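Local atomic coordinates of uncharacterized protein YhfS (Escherichia coli, PDB entry 4J8L), a protein that is of unknown specific function but binds pyridoxal 5'-phosphate covalently, and may have an activity of the cysteine synthase kind. Residues V140-Q145 / M176-I181; Y151-V156 / C183-N188; G262-E267 / T349-L354. One frame throughout, in Å; residues are numbered along the deposited sequence.

How the contacts relate
Contacts 1 and 2 are neighbours, their centres 9 Å apart, in the part of the fold built on the seven-stranded mixed sheet, and together they illustrate how a loop and a helix start near the ends of neighbouring strands pack on one later loop. Their segments alternate along the chain: strand 137-141 runs into contact 1, helix 153-162 opens contact 2, and the loop between strands 167-170 and 189-193 supplies the second half of both. Leu153 and His142, and Arg180 and Cys185, join the two directly. Contact 3 follows later, 29 Å from contact 1 and 38 Å from contact 2 between centres, beside the four-stranded antiparallel sheet, and so probably belongs to the second of the protein's two domains.

Contact 1: V140-Q145 / M176-I181; sequences VQHTRQ and MKVARI
His142 carries the contact, extending its imidazole from the end of strand 137-141 to the loop residues Val178, Arg180 and Ile181. The apolar part involves a single branch of Val178: its CG2 lies 3.6 Å from His142 CE1 and 3.8 Å from His142 NE2, meeting the ring obliquely as the two side chains approach from opposite directions. The ring edge deals instead with backbone. Close to the ring plane, the carbonyl oxygen of Arg180 comes within 3.4 Å of His142 CE1, and Ile181 CA adds a looser touch at 4.0 Å on the same carbon. The side chain of Arg180 leads away, leaving its main chain to make this approach.

Polar bonds hold the residues at and just past the strand end. With CG anti to the backbone nitrogen (chi1 -162°) the His142 ring reaches across to the loop, and the hydrogen bond between its ND1 and Asp171 restrains its turn. With an alanine here, Asp171 would probably lose this partner and Val178 CG2 the surface it rests on. One residue to either side, Gln141 NE2 donates to Thr143 OG1 at 2.9 Å, almost in the amide plane and nearly straight at 162°.

Loops at the carboxyl ends of parallel strands are consistent with the large domain of fold type I pyridoxal phosphate enzymes, in which these ends generally border the cofactor.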
# COMPACT_ATOMS: atom_id res chain seq x y z
N VAL A 140 6.38 -9.91 -4.28
CA VAL A 140 7.27 -9.01 -3.57
C VAL A 140 6.45 -7.92 -2.91
O VAL A 140 5.66 -7.24 -3.57
CB VAL A 140 8.31 -8.36 -4.52
CG1 VAL A 140 9.34 -7.57 -3.72
CG2 VAL A 140 8.99 -9.42 -5.40
N GLN A 141 6.61 -7.76 -1.60
CA GLN A 141 5.90 -6.68 -0.91
C GLN A 141 6.71 -5.39 -1.01
O GLN A 141 7.92 -5.38 -0.79
CB GLN A 141 5.61 -7.03 0.55
CG GLN A 141 4.76 -5.96 1.26
CD GLN A 141 4.22 -6.41 2.59
OE1 GLN A 141 3.94 -7.59 2.81
NE2 GLN A 141 4.07 -5.46 3.51
N HIS A 142 6.03 -4.30 -1.35
CA HIS A 142 6.68 -3.01 -1.50
C HIS A 142 7.03 -2.40 -0.13
O HIS A 142 8.19 -2.06 0.13
CB HIS A 142 5.80 -2.06 -2.33
CG HIS A 142 6.53 -0.88 -2.89
ND1 HIS A 142 6.15 -0.26 -4.06
CD2 HIS A 142 7.62 -0.21 -2.43
CE1 HIS A 142 6.98 0.74 -4.31
NE2 HIS A 142 7.87 0.80 -3.34
N THR A 143 6.04 -2.27 0.74
CA THR A 143 6.31 -1.77 2.09
C THR A 143 7.12 -2.78 2.89
O THR A 143 7.20 -3.95 2.53
CB THR A 143 5.02 -1.44 2.86
OG1 THR A 143 4.16 -2.59 2.88
CG2 THR A 143 4.31 -0.26 2.22
N ARG A 144 7.69 -2.31 3.99
CA ARG A 144 8.55 -3.14 4.83
C ARG A 144 7.78 -4.09 5.74
O ARG A 144 6.88 -3.68 6.48
CB ARG A 144 9.46 -2.24 5.68
CG ARG A 144 10.31 -1.26 4.89
CD ARG A 144 11.14 -1.98 3.83
NE ARG A 144 12.14 -1.10 3.21
CZ ARG A 144 12.87 -1.42 2.15
NH1 ARG A 144 12.70 -2.59 1.55
NH2 ARG A 144 13.76 -0.56 1.67
N GLN A 145 8.17 -5.36 5.71
CA GLN A 145 7.51 -6.39 6.52
C GLN A 145 8.15 -6.53 7.90
O GLN A 145 7.54 -7.08 8.82
CB GLN A 145 7.58 -7.73 5.80
CG GLN A 145 6.80 -7.74 4.49
CD GLN A 145 7.27 -8.84 3.57
OE1 GLN A 145 8.12 -8.61 2.71
NE2 GLN A 145 6.74 -10.05 3.76
N MSE A 176 1.47 6.25 -5.10
CA MSE A 176 1.42 7.71 -5.05
C MSE A 176 2.25 8.33 -3.92
O MSE A 176 2.16 9.54 -3.68
CB MSE A 176 -0.02 8.24 -4.97
CG MSE A 176 -0.83 8.03 -6.23
SE MSE A 176 0.12 8.75 -7.80
CE MSE A 176 -1.43 9.20 -8.91
N LYS A 177 3.05 7.52 -3.25
CA LYS A 177 3.88 8.01 -2.15
C LYS A 177 5.37 7.85 -2.46
O LYS A 177 6.22 8.43 -1.76
CB LYS A 177 3.54 7.27 -0.87
CG LYS A 177 2.14 7.56 -0.34
CD LYS A 177 2.13 7.34 1.16
CE LYS A 177 1.13 6.30 1.56
NZ LYS A 177 1.41 5.83 2.94
N VAL A 178 5.68 7.05 -3.47
CA VAL A 178 7.06 6.85 -3.93
C VAL A 178 7.15 7.05 -5.44
O VAL A 178 6.13 7.15 -6.13
CB VAL A 178 7.59 5.44 -3.59
CG1 VAL A 178 7.51 5.18 -2.08
CG2 VAL A 178 6.82 4.36 -4.35
N ALA A 179 8.37 7.12 -5.95
CA ALA A 179 8.57 7.44 -7.36
C ALA A 179 8.02 6.36 -8.31
O ALA A 179 7.41 6.69 -9.34
CB ALA A 179 10.04 7.69 -7.65
N ARG A 180 8.24 5.09 -7.98
CA ARG A 180 7.86 4.00 -8.86
C ARG A 180 7.23 2.83 -8.10
O ARG A 180 7.84 2.29 -7.19
CB ARG A 180 9.08 3.49 -9.64
CG ARG A 180 9.67 4.50 -10.62
CD ARG A 180 10.66 3.84 -11.59
NE ARG A 180 11.85 3.32 -10.92
CZ ARG A 180 12.74 2.51 -11.48
NH1 ARG A 180 12.58 2.10 -12.73
NH2 ARG A 180 13.79 2.09 -10.78
N ILE A 181 6.02 2.44 -8.49
CA ILE A 181 5.43 1.21 -7.98
C ILE A 181 5.93 0.02 -8.80
O ILE A 181 6.64 0.21 -9.79
CB ILE A 181 3.89 1.25 -7.92
CG1 ILE A 181 3.26 1.38 -9.31
CG2 ILE A 181 3.42 2.43 -7.07
CD1 ILE A 181 1.75 1.17 -9.29

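Contact 2: Y151-V156 / C183-N188; sequences YVLADV and CECGAN
The first turn of helix 153-162, the helix of a beta-alpha-beta crossover between the adjacent parallel strands 137-141 and 167-170, rests here on the loop leading to strand 189-193, with Leu153 and Ala154 meeting Cys185. Val152 occupies the N-cap position, and its carbonyl oxygen receives the Val156 N-H at 3.2 Å, which sets the turn.

The approach is close enough for backbone to take part: the CA atoms of Ala154 and Cys185 are 5.2 Å apart, and Cys185 O lies 3.7 Å from Ala154 CA. The methyl CB of Ala154 faces Cys185 CB at 3.8 Å. Cys185 SG sits between its own backbone nitrogen and carbonyl carbon (chi1 62°), a rotation that lays the sulfur against the helix, 4.0 Å from Leu153 CD2 and at the same distance from Ala154 CA.

A water supplies the polar link. It donates one hydrogen to Ala154 O at 2.8 Å and the other to Cys185 O at 2.6 Å, so two carbonyls that cannot bond each other are tied together. Gly186 follows with phi 127°, where a side chain would collide with Cys185 O. Beyond the contact, Leu153 also packs on His142, and Cys185 on Arg180.

Ala154 and Cys185 let the backbones come close, and with Leu153 and a shared water they seat the first turn of a beta-alpha-beta helix on a neighbouring loop of the alpha/beta domain.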
# COMPACT_ATOMS: atom_id res chain seq x y z
N TYR A 151 15.84 -3.93 1.22
CA TYR A 151 16.01 -4.18 -0.20
C TYR A 151 15.38 -3.11 -1.09
O TYR A 151 14.39 -2.47 -0.73
CB TYR A 151 15.52 -5.58 -0.59
CG TYR A 151 14.04 -5.88 -0.41
CD1 TYR A 151 13.59 -6.64 0.66
CD2 TYR A 151 13.10 -5.46 -1.35
CE1 TYR A 151 12.26 -6.95 0.81
CE2 TYR A 151 11.76 -5.77 -1.21
CZ TYR A 151 11.34 -6.52 -0.13
OH TYR A 151 10.01 -6.85 0.02
N VAL A 152 16.00 -2.91 -2.25
CA VAL A 152 15.49 -1.99 -3.27
C VAL A 152 14.55 -2.77 -4.17
O VAL A 152 14.96 -3.75 -4.79
CB VAL A 152 16.64 -1.39 -4.10
CG1 VAL A 152 16.08 -0.54 -5.24
CG2 VAL A 152 17.57 -0.59 -3.21
N LEU A 153 13.29 -2.34 -4.24
CA LEU A 153 12.27 -3.04 -5.01
C LEU A 153 12.73 -3.35 -6.43
O LEU A 153 12.65 -4.50 -6.88
CB LEU A 153 10.97 -2.22 -5.05
CG LEU A 153 9.79 -2.87 -5.78
CD1 LEU A 153 9.46 -4.23 -5.17
CD2 LEU A 153 8.57 -1.97 -5.75
N ALA A 154 13.22 -2.33 -7.14
CA ALA A 154 13.62 -2.48 -8.53
C ALA A 154 14.71 -3.53 -8.73
O ALA A 154 14.74 -4.24 -9.73
CB ALA A 154 14.08 -1.14 -9.10
N ASP A 155 15.61 -3.64 -7.75
CA ASP A 155 16.72 -4.59 -7.85
C ASP A 155 16.26 -6.02 -7.64
O ASP A 155 16.75 -6.95 -8.30
CB ASP A 155 17.84 -4.22 -6.88
CG ASP A 155 18.48 -2.89 -7.22
OD1 ASP A 155 18.29 -2.40 -8.35
OD2 ASP A 155 19.18 -2.33 -6.35
N VAL A 156 15.32 -6.22 -6.72
CA VAL A 156 14.75 -7.54 -6.52
C VAL A 156 13.99 -7.96 -7.77
O VAL A 156 14.12 -9.10 -8.24
CB VAL A 156 13.81 -7.55 -5.30
CG1 VAL A 156 13.03 -8.86 -5.23
CG2 VAL A 156 14.61 -7.34 -4.02
N CYS A 183 4.98 -2.22 -11.10
CA CYS A 183 4.87 -2.31 -12.56
C CYS A 183 5.67 -1.23 -13.28
O CYS A 183 5.85 -1.30 -14.50
CB CYS A 183 3.41 -2.27 -13.01
SG CYS A 183 2.55 -0.73 -12.66
N GLU A 184 6.15 -0.24 -12.55
CA GLU A 184 6.96 0.83 -13.13
C GLU A 184 8.45 0.55 -13.01
O GLU A 184 9.27 1.27 -13.57
CB GLU A 184 6.64 2.18 -12.49
CG GLU A 184 5.19 2.58 -12.61
CD GLU A 184 4.89 3.92 -11.94
OE1 GLU A 184 5.05 4.02 -10.70
OE2 GLU A 184 4.50 4.86 -12.66
N CYS A 185 8.80 -0.50 -12.27
CA CYS A 185 10.22 -0.82 -12.10
C CYS A 185 10.53 -2.32 -12.19
O CYS A 185 11.46 -2.82 -11.55
CB CYS A 185 10.77 -0.21 -10.81
SG CYS A 185 10.02 -0.79 -9.26
N GLY A 186 9.76 -3.04 -13.00
CA GLY A 186 10.12 -4.41 -13.33
C GLY A 186 9.10 -5.51 -13.11
O GLY A 186 9.26 -6.61 -13.64
N ALA A 187 8.06 -5.24 -12.33
CA ALA A 187 7.05 -6.26 -12.04
C ALA A 187 6.12 -6.49 -13.23
O ALA A 187 5.85 -5.58 -14.02
CB ALA A 187 6.23 -5.87 -10.80
N ASN A 188 5.62 -7.71 -13.34
CA ASN A 188 4.62 -8.01 -14.36
C ASN A 188 3.27 -7.39 -14.04
O ASN A 188 2.58 -6.94 -14.93
CB ASN A 188 4.51 -9.50 -14.61
CG ASN A 188 5.81 -10.08 -15.08
OD1 ASN A 188 6.61 -10.56 -14.28
ND2 ASN A 188 6.06 -9.98 -16.38
O HOH W 1 13.77 -3.64 -12.27

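Contact 3: G262-E267 / T349-L354; sequences GGAVPE and TVLRIL
Residues 262-267 turn from the end of helix 229-261 toward strand 268-275, while residues 349-354 are a continuous piece of helix 347-360, and the two draw nearest at Val265 and Leu351, whose CA atoms are 8.0 Å apart. Gly263 closes the earlier helix in a Schellman motif: its phi of 92° goes with two bonds back into the last turn, and a side chain there would be driven against the carbonyl oxygen of Gly262. Past this helix end the backbone presents Ala264 and Val265, both with CB directed at the helix. The opposing backbone is kept regular by ordinary helical bonds, such as Ile353 N to Thr349 O at 2.9 Å.

The side-chain contact is wholly apolar and centres on one leucine. Leu351 leaves its helix with CG anti to the backbone nitrogen (chi1 -166°), an extension that brings its two methyls up to the loop although its CB is not aimed there. CD1 of Leu351 does most of the touching. It presses on Val265 CG2 at 3.5 Å, tighter than usual for two methyl carbons, as the valine and leucine side chains slide past each other in opposite directions. The same CD1 lies 3.9 Å from Ala264 CB, and the other branch, Leu351 CD2, reaches that methyl at 4.1 Å, so both branches of the leucine touch the alanine methyl.

Leu260 of helix 229-261 packs on both Val265 and Leu351 and so joins the two sides, while farther along helix 347-360 Ile358 covers Val265 and Arg355 donates to Ala264 O. The loop thus packs against helix 347-360 and the last turn of helix 229-261, just before strand 268-275 begins at the edge of the antiparallel sheet.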
# COMPACT_ATOMS: atom_id res chain seq x y z
N GLY A 262 14.37 16.23 19.38
CA GLY A 262 14.90 17.43 20.01
C GLY A 262 14.47 17.57 21.46
O GLY A 262 14.87 18.51 22.14
N GLY A 263 13.64 16.64 21.92
CA GLY A 263 13.25 16.61 23.32
C GLY A 263 11.97 17.36 23.65
O GLY A 263 11.78 17.77 24.79
N ALA A 264 11.09 17.51 22.67
CA ALA A 264 9.83 18.22 22.87
C ALA A 264 8.95 17.55 23.93
O ALA A 264 8.15 18.20 24.59
CB ALA A 264 9.07 18.35 21.54
N VAL A 265 9.10 16.23 24.08
CA VAL A 265 8.32 15.48 25.06
C VAL A 265 9.26 14.66 25.92
O VAL A 265 9.69 13.58 25.52
CB VAL A 265 7.30 14.56 24.36
CG1 VAL A 265 6.47 13.82 25.39
CG2 VAL A 265 6.40 15.37 23.43
N PRO A 266 9.61 15.17 27.12
CA PRO A 266 10.59 14.52 28.00
C PRO A 266 10.26 13.06 28.30
O PRO A 266 11.17 12.25 28.50
CB PRO A 266 10.51 15.35 29.28
CG PRO A 266 10.05 16.69 28.83
CD PRO A 266 9.09 16.42 27.70
N GLU A 267 8.97 12.73 28.33
CA GLU A 267 8.54 11.37 28.66
C GLU A 267 8.79 10.38 27.52
O GLU A 267 8.63 9.17 27.69
CB GLU A 267 7.06 11.35 29.08
CG GLU A 267 6.75 12.12 30.35
CD GLU A 267 6.51 13.61 30.12
OE1 GLU A 267 6.60 14.08 28.96
OE2 GLU A 267 6.22 14.31 31.11
N THR A 349 -0.46 19.50 16.31
CA THR A 349 -1.62 18.80 16.83
C THR A 349 -1.22 17.46 17.44
O THR A 349 -1.67 17.10 18.53
CB THR A 349 -2.68 18.58 15.74
OG1 THR A 349 -3.28 19.84 15.40
CG2 THR A 349 -3.77 17.62 16.19
N VAL A 350 -0.38 16.71 16.75
CA VAL A 350 0.05 15.41 17.27
C VAL A 350 0.83 15.59 18.57
O VAL A 350 0.61 14.87 19.55
CB VAL A 350 0.90 14.64 16.24
CG1 VAL A 350 1.49 13.37 16.87
CG2 VAL A 350 0.05 14.27 15.02
N LEU A 351 1.71 16.59 18.58
CA LEU A 351 2.51 16.88 19.78
C LEU A 351 1.62 17.29 20.94
O LEU A 351 1.83 16.86 22.08
CB LEU A 351 3.54 17.97 19.47
CG LEU A 351 4.69 18.25 20.41
CD1 LEU A 351 5.61 17.04 20.47
CD2 LEU A 351 5.45 19.47 19.92
N ARG A 352 0.61 18.11 20.66
CA ARG A 352 -0.31 18.56 21.70
C ARG A 352 -1.10 17.39 22.27
O ARG A 352 -1.23 17.25 23.49
CB ARG A 352 -1.26 19.62 21.16
CG ARG A 352 -2.27 20.11 22.22
CD ARG A 352 -3.26 21.14 21.65
NE ARG A 352 -4.05 20.61 20.53
CZ ARG A 352 -5.04 19.73 20.66
NH1 ARG A 352 -5.36 19.27 21.86
NH2 ARG A 352 -5.69 19.30 19.59
N ILE A 353 -1.64 16.55 21.40
CA ILE A 353 -2.40 15.40 21.88
C ILE A 353 -1.50 14.48 22.71
O ILE A 353 -1.90 13.98 23.76
CB ILE A 353 -3.04 14.62 20.71
CG1 ILE A 353 -4.13 15.47 20.05
CG2 ILE A 353 -3.64 13.31 21.20
CD1 ILE A 353 -4.66 14.84 18.76
N LEU A 354 -0.27 14.29 22.24
CA LEU A 354 0.70 13.49 23.00
C LEU A 354 0.94 14.06 24.39
O LEU A 354 0.88 13.33 25.39
CB LEU A 354 2.04 13.43 22.25
CG LEU A 354 2.40 12.14 21.53
CD1 LEU A 354 3.79 12.25 20.95
CD2 LEU A 354 2.30 10.96 22.49